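Local coordinates for protein endoglucanase family 5 (Clostridium acetobutylicum ATCC 824, PDB 6PZ7) that probably hydrolyses internal linkages of cellulose and related plant polysaccharides as a broad-specificity family GH5_4 endoglucanase, at residues Q10-D15 and Y135-I140; N87-I90 and Y95-L98; L220-P225 and D248-A253. One frame throughout, in Å; residues are numbered along the deposited sequence.

In the fold
From the N terminus, helix 9-16 comes first, and interaction 1 closes a long loop by setting it against the turn and the start of strand 139-142. Nested within that loop, interaction 2 closes a shorter one, between the end of helix 76-91 and the start of strand 95-99. Strands 95-99 and 139-142 are neighbours in the eight-stranded parallel barrel, and the two contacts touch, through Asp15 with Tyr95 among others, their centres about 11 Å apart. Interaction 3 follows in series, closing a loop of 22 residues between the chain after strand 216-221 and helix 241-259; its centre lies about 23 and 26 Å from those of interactions 1 and 2. All three reach the same barrel sheet.

Interaction 1 (Q10-D15 and Y135-I140); sequences QQIVND and YDSHLI
Ile12, on helix 9-16, meets Ile140 in a purely apolar touch: its CG2 methyl lies 4.1 Å from Ile140 CD1, and the two side chains lie alongside each other, running in opposing directions. The CG1 branch of Ile12, set beside the backbone N (chi1 -70°), carries CD1 to 4.3 Å from Ser137 OG, so one residue spans both the turn and the strand start. Tyr95 and Phe189 also pack on Ile12.

The polar bonds lie within each segment. In the Asx turn, Asp136 OD1 takes two donors on the same face of its carboxylate plane: His138 N at 3.0 Å and His138 ND1 at 3.2 Å. The ND1 bond runs in the imidazole plane but reaches the oxygen from above the carboxylate, and it fixes the rotation of the ring beside the type I turn from Asp136 to Leu139. On the helix, Gln10 NE2 donates to Asn14 OD1 over 2.9 Å, from above the acceptor's carbonyl plane.

His138 and Ile140 make backbone bonds with Ala96 in the adjoining strand. The carbonyls of Val13 and Asp15 accept from the side chains of Thr298 and Asn54, near the starts of two other strands. Helix 9-16 thus lies across the N-terminal end of the barrel, as a bottom-closing helix does in many TIM-barrel glycoside hydrolases.

Interaction 2 (N87-I90 and Y95-L98); sequences NYVI and YAIL
This contact belongs to a beta-alpha-beta crossover: the last turn of helix 76-91, which links strand 55-58 to strand 95-99, packs through Val89 and Ile90 on Ala96 at the start of the second strand. Val89 and Ala96 face each other, their CA atoms only 6.1 Å apart, a close approach that suits the short alanine side chain. The meeting is one of methyl groups. Val89 CG1 sits 3.7 Å from Ala96 CB, while the valine CB itself is 4.1 Å from that methyl. With CG1 anti to the backbone N (chi1 176°), the same branch points at the strand and also rests 3.4 Å from Tyr95 O, a van der Waals touch of methyl on peptide oxygen. Ile90 arrives from beside Val89. Its CA-CB bond does not aim at the strand, but the side chain turns at both torsions, so that CD1 comes within 4.1 Å of Ala96 CB. The alanine methyl is therefore shared by two branched residues of one helix turn.

No hydrogen bond crosses the interface. Tyr95 gives only its backbone to the helix; its side chain points the other way, its hydroxyl bonding Asp15 OD2 of helix 9-16 and its ring meeting that of His138 at about 40° between planes. Ala96 thus looks outward to the helix layer and Tyr95 to the other side of the sheet. Around them, strand 95-99 is hydrogen-bonded to Val56 on one flank and to His138 and Ile140 on the other, and Val89 also packs on Val56 and Ile58, so this end of helix 76-91 packs over strands 55-58 and 95-99, with Ile90 reaching His138 in the turn before strand 139-142.

Interaction 3 (L220-P225 and D248-A253); sequences LHMYAP and DGQLNA
Ala224 and Gln250 are the closest backbone positions, with CA atoms 8.5 Å apart, where the chain leaving strand 216-221 makes an inverse gamma turn about Tyr223 and a cis peptide bond before Pro225 as it passes helix 241-259, the helix that leads on to the next strand of the beta/alpha barrel, 265-270. Met222 reaches across that gap. Its CG is anti to the backbone N (chi1 -170°) and the chain runs straight to SD, which lies 3.9 Å from Gln250 CB; a bend at chi3 of 82° then swings CE over to Leu251 CD2, at 3.8 Å. The thioether thus crosses both helix residues at an angle, and Leu247 and Ile254 of the same helix pack on it too.

The Gln250 side chain reaches out straight past CG (chi2 166°) to bring its amide beside Ala224. The alanine methyl CB is 3.3 Å from Gln250 OE1 and 4.0 Å from both CD and NE2 of that amide, so it leans toward the oxygen. Leu251 continues inward to Ile267 of strand 265-270. Met222 O bonds the hydroxyl of Tyr288 on helix 278-294.

The contact rests on shape: the bent, buried thioether of Met222 lies against the helix, Gln250 CB lies against SD and CE, and the amide of the partly exposed Gln250 meets the Ala224 methyl without a hydrogen bond to that segment.

Interaction 1 (Q10-D15 and Y135-I140)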
# COMPACT_ATOMS: atom_id res chain seq x y z
N GLN A 10 -9.66 11.49 8.32
CA GLN A 10 -9.11 12.46 7.38
C GLN A 10 -7.93 13.20 8.00
O GLN A 10 -6.94 13.50 7.33
CB GLN A 10 -10.19 13.43 6.88
CG GLN A 10 -9.69 14.43 5.83
CD GLN A 10 -9.24 13.77 4.53
OE1 GLN A 10 -10.00 13.00 3.92
NE2 GLN A 10 -8.02 14.06 4.10
N GLN A 11 -8.01 13.51 9.30
CA GLN A 11 -6.87 14.12 9.99
C GLN A 11 -5.65 13.21 9.97
O GLN A 11 -4.52 13.66 9.75
CB GLN A 11 -7.26 14.49 11.42
CG GLN A 11 -8.18 15.72 11.46
CD GLN A 11 -8.66 15.99 12.88
OE1 GLN A 11 -8.99 15.05 13.64
NE2 GLN A 11 -8.76 17.23 13.25
N ILE A 12 -5.87 11.90 10.13
CA ILE A 12 -4.78 10.93 10.04
C ILE A 12 -4.17 10.96 8.65
O ILE A 12 -2.94 11.00 8.49
CB ILE A 12 -5.28 9.51 10.41
CG1 ILE A 12 -5.59 9.39 11.90
CG2 ILE A 12 -4.27 8.44 10.01
CD1 ILE A 12 -4.39 9.35 12.83
N VAL A 13 -5.01 10.87 7.61
CA VAL A 13 -4.50 10.87 6.24
C VAL A 13 -3.68 12.13 5.97
O VAL A 13 -2.59 12.07 5.39
CB VAL A 13 -5.66 10.71 5.25
CG1 VAL A 13 -5.24 10.97 3.82
CG2 VAL A 13 -6.22 9.28 5.35
N ASN A 14 -4.16 13.29 6.42
CA ASN A 14 -3.40 14.51 6.20
C ASN A 14 -2.08 14.46 6.95
O ASN A 14 -1.04 14.90 6.43
CB ASN A 14 -4.24 15.71 6.67
CG ASN A 14 -5.42 15.97 5.77
OD1 ASN A 14 -5.49 15.47 4.65
ND2 ASN A 14 -6.36 16.75 6.27
N ASP A 15 -2.08 13.95 8.17
CA ASP A 15 -0.87 13.90 8.97
C ASP A 15 0.17 12.95 8.37
O ASP A 15 1.38 13.16 8.51
CB ASP A 15 -1.24 13.47 10.40
CG ASP A 15 -0.21 13.87 11.44
OD1 ASP A 15 0.30 15.02 11.34
OD2 ASP A 15 0.04 13.12 12.40
N TYR A 135 0.73 -0.79 19.92
CA TYR A 135 1.22 0.41 19.24
C TYR A 135 0.14 1.49 19.25
O TYR A 135 -1.07 1.19 19.21
CB TYR A 135 1.64 0.07 17.80
CG TYR A 135 2.97 -0.65 17.74
CD1 TYR A 135 3.05 -2.02 17.91
CD2 TYR A 135 4.17 0.06 17.54
CE1 TYR A 135 4.29 -2.66 17.92
CE2 TYR A 135 5.38 -0.59 17.53
CZ TYR A 135 5.42 -1.95 17.71
OH TYR A 135 6.60 -2.65 17.72
N ASP A 136 0.57 2.74 19.17
CA ASP A 136 -0.37 3.87 19.07
C ASP A 136 -0.85 4.04 17.63
O ASP A 136 -0.60 3.21 16.76
CB ASP A 136 0.21 5.14 19.72
CG ASP A 136 1.31 5.78 18.95
OD1 ASP A 136 1.49 5.60 17.76
OD2 ASP A 136 2.09 6.52 19.64
N SER A 137 -1.56 5.14 17.38
CA SER A 137 -2.24 5.34 16.10
C SER A 137 -1.29 5.62 14.96
O SER A 137 -1.74 5.69 13.81
CB SER A 137 -3.25 6.48 16.22
OG SER A 137 -2.60 7.71 16.42
N HIS A 138 0.01 5.75 15.21
CA HIS A 138 0.96 5.84 14.11
C HIS A 138 1.15 4.52 13.38
O HIS A 138 1.70 4.52 12.28
CB HIS A 138 2.31 6.40 14.56
CG HIS A 138 2.22 7.86 14.90
ND1 HIS A 138 1.83 8.30 16.15
CD2 HIS A 138 2.40 8.96 14.14
CE1 HIS A 138 1.82 9.62 16.15
NE2 HIS A 138 2.14 10.05 14.95
N LEU A 139 0.75 3.39 13.95
CA LEU A 139 0.75 2.11 13.24
C LEU A 139 -0.65 1.88 12.68
O LEU A 139 -1.64 1.82 13.43
CB LEU A 139 1.15 0.95 14.16
CG LEU A 139 1.16 -0.41 13.48
CD1 LEU A 139 2.10 -0.48 12.28
CD2 LEU A 139 1.49 -1.53 14.49
N ILE A 140 -0.73 1.79 11.36
CA ILE A 140 -1.95 1.56 10.59
C ILE A 140 -1.87 0.15 10.03
O ILE A 140 -0.81 -0.27 9.54
CB ILE A 140 -2.02 2.60 9.45
CG1 ILE A 140 -2.17 4.02 10.05
CG2 ILE A 140 -3.16 2.29 8.48
CD1 ILE A 140 -1.99 5.13 9.05

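Interaction 2 (N87-I90 and Y95-L98)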
# COMPACT_ATOMS: atom_id res chain seq x y z
N ASN A 87 9.51 -1.11 14.06
CA ASN A 87 10.14 -0.24 15.05
C ASN A 87 11.08 0.77 14.43
O ASN A 87 11.18 1.88 14.95
CB ASN A 87 10.82 -1.04 16.16
CG ASN A 87 9.84 -1.50 17.22
OD1 ASN A 87 8.68 -1.05 17.26
ND2 ASN A 87 10.30 -2.38 18.11
N TYR A 88 11.82 0.44 13.36
CA TYR A 88 12.65 1.46 12.72
C TYR A 88 11.79 2.68 12.39
O TYR A 88 12.21 3.83 12.57
CB TYR A 88 13.30 0.94 11.42
CG TYR A 88 14.24 -0.24 11.49
CD1 TYR A 88 14.98 -0.55 12.61
CD2 TYR A 88 14.39 -1.05 10.37
CE1 TYR A 88 15.82 -1.65 12.61
CE2 TYR A 88 15.21 -2.14 10.37
CZ TYR A 88 15.94 -2.44 11.50
OH TYR A 88 16.77 -3.56 11.49
N VAL A 89 10.63 2.42 11.78
CA VAL A 89 9.74 3.48 11.32
C VAL A 89 9.13 4.24 12.51
O VAL A 89 9.14 5.48 12.57
CB VAL A 89 8.65 2.88 10.40
CG1 VAL A 89 7.66 3.95 9.98
CG2 VAL A 89 9.28 2.25 9.17
N ILE A 90 8.57 3.50 13.47
CA ILE A 90 7.90 4.10 14.62
C ILE A 90 8.89 4.91 15.44
O ILE A 90 8.55 6.00 15.92
CB ILE A 90 7.16 3.02 15.44
CG1 ILE A 90 6.00 2.39 14.62
CG2 ILE A 90 6.69 3.56 16.78
CD1 ILE A 90 4.86 3.33 14.31
N TYR A 95 4.47 7.48 10.52
CA TYR A 95 3.44 6.46 10.37
C TYR A 95 4.03 5.24 9.69
O TYR A 95 4.84 5.37 8.77
CB TYR A 95 2.25 6.98 9.54
CG TYR A 95 1.41 7.98 10.29
CD1 TYR A 95 1.74 9.34 10.31
CD2 TYR A 95 0.29 7.57 10.99
CE1 TYR A 95 0.97 10.24 11.02
CE2 TYR A 95 -0.48 8.47 11.72
CZ TYR A 95 -0.12 9.80 11.75
OH TYR A 95 -0.91 10.66 12.49
N ALA A 96 3.61 4.05 10.14
CA ALA A 96 3.95 2.78 9.53
C ALA A 96 2.64 2.14 9.06
O ALA A 96 1.68 2.07 9.84
CB ALA A 96 4.65 1.85 10.52
N ILE A 97 2.60 1.65 7.82
CA ILE A 97 1.48 0.85 7.31
C ILE A 97 1.95 -0.59 7.22
O ILE A 97 2.93 -0.87 6.52
CB ILE A 97 0.98 1.35 5.93
CG1 ILE A 97 0.50 2.79 5.96
CG2 ILE A 97 -0.15 0.40 5.44
CD1 ILE A 97 0.40 3.39 4.56
N LEU A 98 1.29 -1.49 7.93
CA LEU A 98 1.62 -2.92 7.94
C LEU A 98 0.48 -3.66 7.26
O LEU A 98 -0.67 -3.51 7.67
CB LEU A 98 1.79 -3.39 9.39
CG LEU A 98 2.07 -4.86 9.57
CD1 LEU A 98 3.40 -5.28 9.00
CD2 LEU A 98 2.00 -5.27 11.02

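Interaction 3 (L220-P225 and D248-A253)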
# COMPACT_ATOMS: atom_id res chain seq x y z
N LEU A 220 -6.10 2.63 -2.47
CA LEU A 220 -6.09 2.52 -3.92
C LEU A 220 -4.65 2.58 -4.41
O LEU A 220 -3.80 3.23 -3.78
CB LEU A 220 -6.90 3.65 -4.58
CG LEU A 220 -8.35 3.76 -4.14
CD1 LEU A 220 -8.95 5.05 -4.70
CD2 LEU A 220 -9.16 2.56 -4.56
N HIS A 221 -4.35 1.90 -5.51
CA HIS A 221 -3.03 1.94 -6.14
C HIS A 221 -3.23 2.49 -7.55
O HIS A 221 -4.18 2.09 -8.24
CB HIS A 221 -2.37 0.58 -6.20
CG HIS A 221 -2.11 0.01 -4.85
ND1 HIS A 221 -1.68 -1.29 -4.68
CD2 HIS A 221 -2.21 0.54 -3.60
CE1 HIS A 221 -1.52 -1.52 -3.38
NE2 HIS A 221 -1.86 -0.44 -2.70
N MET A 222 -2.40 3.45 -7.97
CA MET A 222 -2.63 4.11 -9.26
C MET A 222 -1.31 4.63 -9.84
O MET A 222 -0.86 5.75 -9.55
CB MET A 222 -3.65 5.23 -9.09
CG MET A 222 -4.12 5.82 -10.42
SD MET A 222 -5.44 7.03 -10.39
CE MET A 222 -4.49 8.47 -9.99
N TYR A 223 -0.73 3.82 -10.71
CA TYR A 223 0.52 4.15 -11.38
C TYR A 223 0.19 4.85 -12.69
O TYR A 223 0.37 4.32 -13.79
CB TYR A 223 1.36 2.91 -11.62
CG TYR A 223 1.90 2.20 -10.40
CD1 TYR A 223 3.23 2.29 -10.08
CD2 TYR A 223 1.08 1.39 -9.59
CE1 TYR A 223 3.76 1.58 -9.01
CE2 TYR A 223 1.60 0.69 -8.51
CZ TYR A 223 2.94 0.79 -8.23
OH TYR A 223 3.50 0.08 -7.20
N ALA A 224 -0.32 6.03 -12.58
CA ALA A 224 -0.84 6.78 -13.73
C ALA A 224 0.17 7.82 -14.23
O ALA A 224 0.92 8.39 -13.43
CB ALA A 224 -2.13 7.50 -13.35
N PRO A 225 0.15 8.13 -15.53
CA PRO A 225 -0.53 7.38 -16.60
C PRO A 225 0.26 6.13 -16.92
O PRO A 225 1.50 6.14 -16.96
CB PRO A 225 -0.52 8.36 -17.77
CG PRO A 225 0.69 9.23 -17.54
CD PRO A 225 0.93 9.26 -16.05
N ASP A 248 -5.51 14.80 -13.42
CA ASP A 248 -6.50 15.49 -12.59
C ASP A 248 -7.86 14.82 -12.68
O ASP A 248 -8.58 14.71 -11.67
CB ASP A 248 -6.61 16.96 -12.99
CG ASP A 248 -7.53 17.70 -12.09
OD1 ASP A 248 -7.21 17.84 -10.90
OD2 ASP A 248 -8.60 18.17 -12.60
N GLY A 249 -8.26 14.37 -13.87
CA GLY A 249 -9.52 13.66 -14.01
C GLY A 249 -9.55 12.39 -13.17
O GLY A 249 -10.57 12.07 -12.53
N GLN A 250 -8.46 11.64 -13.14
CA GLN A 250 -8.42 10.41 -12.35
C GLN A 250 -8.49 10.72 -10.86
O GLN A 250 -9.23 10.06 -10.12
CB GLN A 250 -7.15 9.64 -12.70
CG GLN A 250 -7.13 9.03 -14.10
CD GLN A 250 -5.76 8.59 -14.49
OE1 GLN A 250 -4.77 9.28 -14.24
NE2 GLN A 250 -5.68 7.44 -15.11
N LEU A 251 -7.75 11.72 -10.41
CA LEU A 251 -7.79 12.10 -9.00
C LEU A 251 -9.14 12.67 -8.62
O LEU A 251 -9.65 12.40 -7.53
CB LEU A 251 -6.63 13.05 -8.67
CG LEU A 251 -5.23 12.45 -8.78
CD1 LEU A 251 -4.20 13.56 -8.74
CD2 LEU A 251 -4.99 11.47 -7.65
N ASN A 252 -9.77 13.42 -9.53
CA ASN A 252 -11.08 13.97 -9.24
C ASN A 252 -12.13 12.88 -9.12
O ASN A 252 -13.08 13.02 -8.32
CB ASN A 252 -11.45 15.00 -10.31
CG ASN A 252 -12.42 16.01 -9.80
OD1 ASN A 252 -12.33 16.44 -8.65
ND2 ASN A 252 -13.37 16.39 -10.64
N ALA A 253 -12.02 11.80 -9.89
CA ALA A 253 -12.96 10.69 -9.73
C ALA A 253 -12.87 10.09 -8.33
O ALA A 253 -13.89 9.75 -7.73
CB ALA A 253 -12.73 9.63 -10.79